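Local coordinates for NADH-rubredoxin oxidoreductase (Clostridium acetobutylicum, PDB 3KLJ), which passes electrons from NADH to rubredoxin through its bound FAD, an intermediate step in the chain that serves oxygen-scavenging proteins, at residues K68-W71 / Y72-N76; Y180-E183 / R184-D187; F193-D196 / K197-L201; A287-A291 / C292-A296. All coordinates share one frame; numbering follows the deposited sequence. Where two conformers were deposited one is given.

Contact 1 of 4, residues K68-W71 / Y72-N76; sequences KNDW and YEKNN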
loop_
_atom_site.group_PDB
_atom_site.type_symbol
_atom_site.label_atom_id
_atom_site.label_comp_id
_atom_site.label_asym_id
_atom_site.label_seq_id
_atom_site.Cartn_x
_atom_site.Cartn_y
_atom_site.Cartn_z
ATOM N N LYS A 68 -5.491 14.495 -16.371
ATOM C CA LYS A 68 -4.881 15.821 -16.513
ATOM C C LYS A 68 -5.857 16.916 -16.086
ATOM O O LYS A 68 -7.048 16.645 -15.884
ATOM C CB LYS A 68 -4.406 16.039 -17.956
ATOM C CG LYS A 68 -3.513 14.920 -18.490
ATOM C CD LYS A 68 -2.027 15.233 -18.340
ATOM C CE LYS A 68 -1.166 14.068 -18.814
ATOM N NZ LYS A 68 0.006 14.529 -19.627
ATOM N N ASN A 69 -5.346 18.137 -15.931
ATOM C CA ASN A 69 -6.146 19.291 -15.491
ATOM C C ASN A 69 -7.471 19.445 -16.225
ATOM O O ASN A 69 -8.513 19.655 -15.600
ATOM C CB ASN A 69 -5.342 20.591 -15.631
ATOM C CG ASN A 69 -4.671 21.002 -14.338
ATOM O OD1 ASN A 69 -5.267 21.680 -13.501
ATOM N ND2 ASN A 69 -3.418 20.598 -14.172
ATOM N N ASP A 70 -7.407 19.347 -17.556
ATOM C CA ASP A 70 -8.572 19.550 -18.414
ATOM C C ASP A 70 -9.752 18.640 -18.067
ATOM O O ASP A 70 -10.907 19.019 -18.255
ATOM C CB ASP A 70 -8.192 19.383 -19.888
ATOM C CG ASP A 70 -9.113 20.147 -20.813
ATOM O OD1 ASP A 70 -9.923 20.957 -20.310
ATOM O OD2 ASP A 70 -9.030 19.940 -22.037
ATOM N N TRP A 71 -9.463 17.451 -17.550
ATOM C CA TRP A 71 -10.516 16.519 -17.182
ATOM C C TRP A 71 -11.361 17.050 -16.027
ATOM O O TRP A 71 -12.589 16.949 -16.065
ATOM C CB TRP A 71 -9.922 15.156 -16.837
ATOM C CG TRP A 71 -10.934 14.091 -16.595
ATOM C CD1 TRP A 71 -11.479 13.250 -17.522
ATOM C CD2 TRP A 71 -11.519 13.737 -15.335
ATOM N NE1 TRP A 71 -12.371 12.393 -16.915
ATOM C CE2 TRP A 71 -12.416 12.674 -15.575
ATOM C CE3 TRP A 71 -11.376 14.223 -14.029
ATOM C CZ2 TRP A 71 -13.167 12.083 -14.556
ATOM C CZ3 TRP A 71 -12.118 13.629 -13.011
ATOM C CH2 TRP A 71 -13.001 12.568 -13.282
ATOM N N TYR A 72 -10.704 17.597 -15.002
ATOM C CA TYR A 72 -11.403 18.137 -13.827
ATOM C C TYR A 72 -12.211 19.384 -14.163
ATOM O O TYR A 72 -13.276 19.611 -13.573
ATOM C CB TYR A 72 -10.431 18.430 -12.676
ATOM C CG TYR A 72 -9.736 17.198 -12.149
ATOM C CD1 TYR A 72 -10.298 16.440 -11.125
ATOM C CD2 TYR A 72 -8.518 16.778 -12.698
ATOM C CE1 TYR A 72 -9.658 15.299 -10.648
ATOM C CE2 TYR A 72 -7.875 15.632 -12.238
ATOM C CZ TYR A 72 -8.446 14.903 -11.219
ATOM O OH TYR A 72 -7.796 13.788 -10.772
ATOM N N GLU A 73 -11.702 20.187 -15.102
ATOM C CA GLU A 73 -12.405 21.384 -15.576
ATOM C C GLU A 73 -13.615 21.042 -16.450
ATOM O O GLU A 73 -14.709 21.569 -16.231
ATOM C CB GLU A 73 -11.452 22.326 -16.330
ATOM C CG GLU A 73 -10.627 23.226 -15.416
ATOM C CD GLU A 73 -9.705 24.162 -16.175
ATOM O OE1 GLU A 73 -10.104 24.694 -17.238
ATOM O OE2 GLU A 73 -8.570 24.373 -15.697
ATOM N N LYS A 74 -13.417 20.160 -17.434
ATOM C CA LYS A 74 -14.506 19.681 -18.290
ATOM C C LYS A 74 -15.632 19.068 -17.452
ATOM O O LYS A 74 -16.809 19.216 -17.772
ATOM C CB LYS A 74 -13.985 18.650 -19.297
ATOM C CG LYS A 74 -14.449 18.881 -20.729
ATOM C CD LYS A 74 -13.677 20.032 -21.389
ATOM C CE LYS A 74 -14.089 20.259 -22.842
ATOM N NZ LYS A 74 -15.429 20.911 -22.946
ATOM N N ASN A 75 -15.263 18.389 -16.370
ATOM C CA ASN A 75 -16.241 17.736 -15.503
ATOM C C ASN A 75 -16.666 18.562 -14.297
ATOM O O ASN A 75 -17.416 18.078 -13.442
ATOM C CB ASN A 75 -15.726 16.368 -15.065
ATOM C CG ASN A 75 -15.822 15.342 -16.165
ATOM O OD1 ASN A 75 -16.900 15.105 -16.715
ATOM N ND2 ASN A 75 -14.693 14.731 -16.507
ATOM N N ASN A 76 -16.184 19.802 -14.237
ATOM C CA ASN A 76 -16.503 20.739 -13.146
ATOM C C ASN A 76 -16.160 20.301 -11.724
ATOM O O ASN A 76 -16.755 20.786 -10.761
ATOM C CB ASN A 76 -17.964 21.174 -13.205
ATOM C CG ASN A 76 -18.109 22.602 -13.599
ATOM O OD1 ASN A 76 -17.903 22.960 -14.759
ATOM N ND2 ASN A 76 -18.461 23.448 -12.633
#
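The carbonyl oxygen of Trp71 is gripped twice by one residue, Asn75, in the last turn of the short helix 69-74, which a Schellman motif at Asn76 closes and which leads toward strand 78-80 of the FAD-binding domain. Asn75 N meets Trp71 O at 3.1 Å, the usual helical bond. The side-chain amide adds a second, weak bond from Asn75 ND2 to the same oxygen, also 3.1 Å long. ND2 also lies over one face of the indole, 3.2 Å above its plane and offset toward the rim, with the amide plane turned 64° from the ring.

The indole in turn meets Tyr72. Trp71 CG stands anti to the backbone N (chi1 -174°) while Tyr72 CG is anti to the carbonyl carbon, beside the backbone N, and these settings bring the six-membered ring of Trp71 edge-on to the phenol face. The result is a T-shaped stack, centroids 5.0 Å apart and planes at 84°, with Trp71 CE3 above the middle of the Tyr72 ring. Beyond the pair, Trp71 meets the ring of Phe22, and Tyr72 rests on Leu44 and Pro45, so the helix is held to the domain by its aromatic side. At the helix end Asn76 takes positive phi, and Asn76 N bonds to Glu73 O at 3.0 Å.

Contact 2 of 4, residues Y180-E183 / R184-D187; sequences YPLE and RQLD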
loop_
_atom_site.group_PDB
_atom_site.type_symbol
_atom_site.label_atom_id
_atom_site.label_comp_id
_atom_site.label_asym_id
_atom_site.label_seq_id
_atom_site.Cartn_x
_atom_site.Cartn_y
_atom_site.Cartn_z
ATOM N N TYR A 180 15.787 -12.945 7.521
ATOM C CA TYR A 180 15.342 -13.101 6.141
ATOM C C TYR A 180 14.309 -12.043 5.767
ATOM O O TYR A 180 13.585 -11.556 6.638
ATOM C CB TYR A 180 14.755 -14.506 5.920
ATOM C CG TYR A 180 13.609 -14.825 6.846
ATOM C CD1 TYR A 180 13.845 -15.347 8.118
ATOM C CD2 TYR A 180 12.285 -14.596 6.455
ATOM C CE1 TYR A 180 12.801 -15.628 8.983
ATOM C CE2 TYR A 180 11.226 -14.881 7.313
ATOM C CZ TYR A 180 11.497 -15.392 8.579
ATOM O OH TYR A 180 10.462 -15.682 9.437
ATOM N N PRO A 181 14.221 -11.693 4.471
ATOM C CA PRO A 181 13.267 -10.633 4.132
ATOM C C PRO A 181 11.834 -11.171 4.010
ATOM O O PRO A 181 11.618 -12.392 3.908
ATOM C CB PRO A 181 13.765 -10.159 2.769
ATOM C CG PRO A 181 14.310 -11.440 2.132
ATOM C CD PRO A 181 14.952 -12.178 3.282
ATOM N N LEU A 182 10.875 -10.246 4.042
ATOM C CA LEU A 182 9.477 -10.515 3.704
ATOM C C LEU A 182 8.805 -11.466 4.694
ATOM O O LEU A 182 8.048 -12.358 4.303
ATOM C CB LEU A 182 9.384 -11.067 2.276
ATOM C CG LEU A 182 8.465 -10.307 1.319
ATOM C CD1 LEU A 182 9.112 -8.963 1.008
ATOM C CD2 LEU A 182 8.228 -11.123 0.043
ATOM N N GLU A 183 9.068 -11.249 5.980
ATOM C CA GLU A 183 8.655 -12.186 7.026
ATOM C C GLU A 183 7.141 -12.259 7.241
ATOM O O GLU A 183 6.653 -13.145 7.947
ATOM C CB GLU A 183 9.373 -11.864 8.346
ATOM C CG GLU A 183 8.693 -10.783 9.183
ATOM C CD GLU A 183 9.076 -9.363 8.784
ATOM O OE1 GLU A 183 9.675 -9.160 7.699
ATOM O OE2 GLU A 183 8.777 -8.441 9.582
ATOM N N ARG A 184 6.402 -11.328 6.644
ATOM C CA ARG A 184 4.940 -11.324 6.720
ATOM C C ARG A 184 4.333 -12.182 5.616
ATOM O O ARG A 184 3.183 -12.595 5.713
ATOM C CB ARG A 184 4.372 -9.904 6.602
ATOM C CG ARG A 184 5.004 -8.866 7.524
ATOM C CD ARG A 184 4.522 -7.477 7.154
ATOM N NE ARG A 184 3.339 -7.084 7.916
ATOM C CZ ARG A 184 3.050 -7.541 9.130
ATOM N NH1 ARG A 184 3.861 -8.407 9.727
ATOM N NH2 ARG A 184 1.953 -7.125 9.753
ATOM N N GLN A 185 5.106 -12.438 4.562
ATOM C CA GLN A 185 4.586 -13.150 3.382
ATOM C C GLN A 185 5.211 -14.523 3.181
ATOM O O GLN A 185 4.637 -15.383 2.512
ATOM C CB GLN A 185 4.786 -12.306 2.116
ATOM C CG GLN A 185 3.641 -11.331 1.857
ATOM C CD GLN A 185 3.950 -9.922 2.286
ATOM O OE1 GLN A 185 5.112 -9.512 2.352
ATOM N NE2 GLN A 185 2.906 -9.154 2.558
ATOM N N LEU A 186 6.390 -14.713 3.767
ATOM C CA LEU A 186 7.188 -15.916 3.560
ATOM C C LEU A 186 7.589 -16.539 4.891
ATOM O O LEU A 186 7.787 -15.822 5.882
ATOM C CB LEU A 186 8.458 -15.537 2.790
ATOM C CG LEU A 186 8.603 -15.744 1.277
ATOM C CD1 LEU A 186 7.334 -16.232 0.562
ATOM C CD2 LEU A 186 9.234 -14.542 0.579
ATOM N N ASP A 187 7.731 -17.862 4.917
ATOM C CA ASP A 187 8.430 -18.511 6.036
ATOM C C ASP A 187 9.931 -18.255 5.913
ATOM O O ASP A 187 10.376 -17.588 4.966
ATOM C CB ASP A 187 8.090 -20.013 6.168
ATOM C CG ASP A 187 8.534 -20.860 4.964
ATOM O OD1 ASP A 187 8.701 -22.085 5.156
ATOM O OD2 ASP A 187 8.712 -20.337 3.841
HETATM O O HOH W 1 8.034 -15.260 8.503
#
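Leu182 packs back on two residues of the turn that follows it, and its side chain can be followed outward. Its CB lies 3.9 Å from Leu186 CD2. Next along, Leu182 CG touches Gln185 OE1 at 3.6 Å. At the tip, Leu182 CD2 meets Leu186 CD2 at 3.6 Å and also brushes Gln185 CB. The same leucine offers its backbone: Leu182 O accepts from Gln185 N at 3.0 Å and from Leu186 N at 2.9 Å, the first donor standing well above the carbonyl plane and the second nearly in line with the C=O. The turn lies in the loop between strand 172-175 and helix 188-199 in the Rossmann-type NADH-binding domain.

Asp187 is the N-cap of that helix: OD2 takes the amide of Gly190 and bonds to the hydroxyl of Tyr337, while OD1 makes a salt bridge to Arg330 of the C-terminal domain. Arg184 NH1 makes a salt bridge to Glu321 OE2.

Across the turn, a water lies in the plane of the Tyr180 ring at its edge. It accepts from Tyr180 OH at 2.6 Å and donates to Glu183 O and to Leu186 O (2.6 and 2.7 Å). Both water hydrogens are thereby spent on backbone carbonyls, which leaves the tyrosine hydroxyl as the donor and fixes the direction of its O-H.

Contact 3 of 4, residues F193-D196 / K197-L201; sequences FLKD and KLDRL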
loop_
_atom_site.group_PDB
_atom_site.type_symbol
_atom_site.label_atom_id
_atom_site.label_comp_id
_atom_site.label_asym_id
_atom_site.label_seq_id
_atom_site.Cartn_x
_atom_site.Cartn_y
_atom_site.Cartn_z
ATOM N N PHE A 193 15.297 -18.293 0.327
ATOM C CA PHE A 193 15.220 -18.574 -1.099
ATOM C C PHE A 193 15.206 -17.243 -1.869
ATOM O O PHE A 193 15.992 -17.047 -2.803
ATOM C CB PHE A 193 13.980 -19.431 -1.406
ATOM C CG PHE A 193 13.826 -19.803 -2.859
ATOM C CD1 PHE A 193 13.158 -18.953 -3.745
ATOM C CD2 PHE A 193 14.324 -21.011 -3.335
ATOM C CE1 PHE A 193 13.003 -19.298 -5.089
ATOM C CE2 PHE A 193 14.173 -21.369 -4.679
ATOM C CZ PHE A 193 13.518 -20.515 -5.556
ATOM N N LEU A 194 14.330 -16.325 -1.456
ATOM C CA LEU A 194 14.244 -15.019 -2.076
ATOM C C LEU A 194 15.562 -14.221 -1.930
ATOM O O LEU A 194 16.068 -13.669 -2.908
ATOM C CB LEU A 194 13.052 -14.233 -1.495
ATOM C CG LEU A 194 12.807 -12.830 -2.054
ATOM C CD1 LEU A 194 12.334 -12.919 -3.511
ATOM C CD2 LEU A 194 11.778 -12.079 -1.200
ATOM N N LYS A 195 16.116 -14.178 -0.720
ATOM C CA LYS A 195 17.406 -13.508 -0.482
ATOM C C LYS A 195 18.486 -13.995 -1.463
ATOM O O LYS A 195 19.211 -13.182 -2.031
ATOM C CB LYS A 195 17.881 -13.726 0.958
ATOM C CG LYS A 195 19.184 -12.980 1.299
ATOM C CD LYS A 195 19.823 -13.479 2.577
ATOM C CE LYS A 195 21.128 -12.732 2.861
ATOM N NZ LYS A 195 22.184 -12.934 1.817
ATOM N N ASP A 196 18.572 -15.313 -1.662
ATOM C CA ASP A 196 19.542 -15.921 -2.589
ATOM C C ASP A 196 19.326 -15.441 -4.020
ATOM O O ASP A 196 20.263 -15.002 -4.690
ATOM C CB ASP A 196 19.480 -17.458 -2.515
ATOM C CG ASP A 196 20.052 -18.151 -3.762
ATOM O OD1 ASP A 196 21.166 -17.807 -4.208
ATOM O OD2 ASP A 196 19.387 -19.065 -4.290
ATOM N N LYS A 197 18.086 -15.540 -4.488
ATOM C CA LYS A 197 17.731 -15.114 -5.838
ATOM C C LYS A 197 18.008 -13.617 -6.054
ATOM O O LYS A 197 18.480 -13.206 -7.121
ATOM C CB LYS A 197 16.255 -15.410 -6.119
ATOM C CG LYS A 197 15.896 -16.880 -6.299
ATOM C CD LYS A 197 16.601 -17.502 -7.499
ATOM C CE LYS A 197 16.099 -18.897 -7.757
ATOM N NZ LYS A 197 17.134 -19.717 -8.451
ATOM N N LEU A 198 17.715 -12.813 -5.037
ATOM C CA LEU A 198 18.015 -11.392 -5.082
ATOM C C LEU A 198 19.513 -11.088 -5.003
ATOM O O LEU A 198 19.981 -10.158 -5.658
ATOM C CB LEU A 198 17.229 -10.630 -4.004
ATOM C CG LEU A 198 15.710 -10.590 -4.198
ATOM C CD1 LEU A 198 15.003 -9.969 -2.988
ATOM C CD2 LEU A 198 15.346 -9.834 -5.472
ATOM N N ASP A 199 20.250 -11.887 -4.226
ATOM C CA ASP A 199 21.678 -11.678 -3.988
ATOM C C ASP A 199 22.519 -12.003 -5.215
ATOM O O ASP A 199 23.513 -11.325 -5.486
ATOM C CB ASP A 199 22.174 -12.515 -2.798
ATOM C CG ASP A 199 23.524 -12.031 -2.252
ATOM O OD1 ASP A 199 23.623 -10.844 -1.867
ATOM O OD2 ASP A 199 24.479 -12.839 -2.195
ATOM N N ARG A 200 22.138 -13.050 -5.947
ATOM C CA ARG A 200 22.833 -13.369 -7.192
ATOM C C ARG A 200 22.419 -12.413 -8.327
ATOM O O ARG A 200 23.087 -12.347 -9.362
ATOM C CB ARG A 200 22.699 -14.859 -7.564
ATOM C CG ARG A 200 21.384 -15.302 -8.213
ATOM C CD ARG A 200 21.301 -16.835 -8.275
ATOM N NE ARG A 200 22.632 -17.442 -8.265
ATOM C CZ ARG A 200 23.200 -18.068 -9.295
ATOM N NH1 ARG A 200 22.552 -18.210 -10.447
ATOM N NH2 ARG A 200 24.418 -18.576 -9.168
ATOM N N LEU A 201 21.339 -11.664 -8.105
ATOM C CA LEU A 201 20.917 -10.595 -9.017
ATOM C C LEU A 201 21.499 -9.230 -8.644
ATOM O O LEU A 201 21.100 -8.202 -9.198
ATOM C CB LEU A 201 19.391 -10.509 -9.083
ATOM C CG LEU A 201 18.654 -11.153 -10.266
ATOM C CD1 LEU A 201 19.424 -12.298 -10.949
ATOM C CD2 LEU A 201 17.271 -11.611 -9.822
HETATM O O HOH W 2 21.812 -10.715 0.078
#
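Lys197 lays its aliphatic chain against the ring of Phe193, one helical turn earlier. Its CG is anti to the carbonyl carbon (chi1 -72°), and a bend at chi2 (-62°) carries the chain obliquely across to the ring: CG comes to 4.0 Å from Phe193 CE1, and Lys197 CE to 3.8 Å from Phe193 CZ. Beyond CE the chain leaves the ring, and NZ bonds to the backbone oxygen of Glu334.

Asp196, the residue before it, points the same way as Arg200 and lies alongside it. Its OD1 stops 4.3 Å from Arg200 NE, too far for a salt bridge, with carboxylate and guanidinium planes 53° apart; any attraction between them is probably weak. A water mediates the comparable pair one residue earlier: it accepts from Lys195 NZ at 2.8 Å and donates to Asp199 OD1 at 2.7 Å.

On the buried side, Leu194 CG meets Leu198 CD1 at 3.7 Å, and the two leucines cover Ile314 and Ile312 of strand 312-317. Under all of this run the i to i+4 backbone bonds of the helix, including Leu198 N to Leu194 O at 2.8 Å. Helix 188-199 connects parallel strands 172-175 and 204-206, the beta-alpha-beta crossover of a Rossmann-type NADH-binding domain.

Contact 4 of 4, residues A287-A291 / C292-A296; sequences AGLNA and CGEDA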
loop_
_atom_site.group_PDB
_atom_site.type_symbol
_atom_site.label_atom_id
_atom_site.label_comp_id
_atom_site.label_asym_id
_atom_site.label_seq_id
_atom_site.Cartn_x
_atom_site.Cartn_y
_atom_site.Cartn_z
ATOM N N ALA A 287 -18.019 4.738 -2.089
ATOM C CA ALA A 287 -18.228 5.946 -1.297
ATOM C C ALA A 287 -18.879 7.085 -2.092
ATOM O O ALA A 287 -19.806 7.725 -1.599
ATOM C CB ALA A 287 -16.902 6.412 -0.661
ATOM N N GLY A 288 -18.367 7.353 -3.301
ATOM C CA GLY A 288 -18.921 8.400 -4.157
ATOM C C GLY A 288 -20.374 8.132 -4.523
ATOM O O GLY A 288 -21.222 9.034 -4.463
ATOM N N LEU A 289 -20.643 6.881 -4.901
ATOM C CA LEU A 289 -21.981 6.389 -5.253
ATOM C C LEU A 289 -22.981 6.549 -4.107
ATOM O O LEU A 289 -24.107 7.015 -4.316
ATOM C CB LEU A 289 -21.891 4.906 -5.659
ATOM C CG LEU A 289 -21.944 4.412 -7.122
ATOM C CD1 LEU A 289 -21.744 5.486 -8.226
ATOM C CD2 LEU A 289 -20.998 3.221 -7.333
ATOM N N ASN A 290 -22.569 6.153 -2.902
ATOM C CA ASN A 290 -23.424 6.248 -1.714
ATOM C C ASN A 290 -23.666 7.700 -1.297
ATOM O O ASN A 290 -24.790 8.075 -0.949
ATOM C CB ASN A 290 -22.823 5.452 -0.551
ATOM C CG ASN A 290 -23.211 3.984 -0.575
ATOM O OD1 ASN A 290 -24.276 3.598 -0.078
ATOM N ND2 ASN A 290 -22.344 3.157 -1.118
ATOM N N ALA A 291 -22.605 8.511 -1.352
ATOM C CA ALA A 291 -22.688 9.947 -1.063
ATOM C C ALA A 291 -23.685 10.653 -1.988
ATOM O O ALA A 291 -24.253 11.690 -1.624
ATOM C CB ALA A 291 -21.328 10.585 -1.172
ATOM N N CYS A 292 -23.901 10.073 -3.165
ATOM C CA CYS A 292 -24.892 10.589 -4.104
ATOM C C CYS A 292 -26.219 9.822 -4.031
ATOM O O CYS A 292 -27.069 9.939 -4.912
ATOM C CB CYS A 292 -24.337 10.596 -5.525
ATOM S SG CYS A 292 -25.187 11.774 -6.580
ATOM N N GLY A 293 -26.398 9.049 -2.964
ATOM C CA GLY A 293 -27.677 8.383 -2.694
ATOM C C GLY A 293 -27.940 7.072 -3.414
ATOM O O GLY A 293 -29.094 6.684 -3.592
ATOM N N GLU A 294 -26.877 6.386 -3.822
ATOM C CA GLU A 294 -26.989 5.061 -4.422
ATOM C C GLU A 294 -26.340 4.032 -3.490
ATOM O O GLU A 294 -25.108 4.032 -3.312
ATOM C CB GLU A 294 -26.310 5.061 -5.790
ATOM C CG GLU A 294 -26.663 3.879 -6.656
ATOM C CD GLU A 294 -25.730 3.742 -7.832
ATOM O OE1 GLU A 294 -25.789 4.595 -8.746
ATOM O OE2 GLU A 294 -24.942 2.772 -7.843
ATOM N N ASP A 295 -27.158 3.157 -2.898
ATOM C CA ASP A 295 -26.696 2.286 -1.798
ATOM C C ASP A 295 -25.874 1.041 -2.200
ATOM O O ASP A 295 -26.154 -0.085 -1.749
ATOM C CB ASP A 295 -27.852 1.933 -0.839
ATOM C CG ASP A 295 -28.851 0.952 -1.437
ATOM O OD1 ASP A 295 -29.538 0.265 -0.649
ATOM O OD2 ASP A 295 -28.956 0.857 -2.680
ATOM N N ALA A 296 -24.862 1.263 -3.041
ATOM C CA ALA A 296 -23.927 0.223 -3.463
ATOM C C ALA A 296 -23.156 -0.352 -2.280
ATOM O O ALA A 296 -22.864 0.351 -1.312
ATOM C CB ALA A 296 -22.947 0.777 -4.500
#
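With chi1 at -86° and chi2 at -85°, the amide of Asn290 turns past the end of helix 277-291 toward the returning chain. Asn290 ND2 meets Ala296 O at 2.9 Å in an almost straight bond (176° at the hydrogen), and the acceptor lies in the amide plane. In Glu294, CG anti to the backbone N and an extended chain lay the side chain beside Leu289, pointing the same way, with OE2 at 3.5 Å from Leu289 CG; its other oxygen, OE1, forms a salt bridge with Lys31.

The backbone between them is a Schellman motif. Gly293, at positive phi, is the C-prime residue: Glu294 N bonds to Leu289 O at 2.9 Å and Gly293 N to Asn290 O at 2.8 Å, ending the helix. Asn290 CA then makes a CA-H...O contact with Glu294 O, 3.2 Å away.

Cys292, at the start of this turn, forms a disulfide with Cys32, tying the turn to the loop after helix 19-28. Asn290 ND2 also bonds to Val286 O, and Ala296 O also accepts from His252 ND1. Two acceptors thus take up the amide nitrogen of a buried asparagine, while two donors share the Ala296 carbonyl, so this polar pair is satisfied from both the helix and the loop.

Overall arrangement
From the N terminus the four contacts follow one another in series; each is local, within one continuous run of chain, so none nests in or crosses another. Contact 1 closes the end of helix 69-74 in the FAD-binding domain. Contact 2 rounds the loop before helix 188-199, and contact 3 lies farther along that helix; here Leu182 CD2 packs on Leu194 CD2 at 3.9 Å, and the centres are about 13 Å apart. Both face the C-terminal domain. Contact 4 ends helix 277-291, returning to the FAD-binding side, with its centre about 22 Å from that of contact 1 and on the opposite side of the chain's centre from contacts 2 and 3.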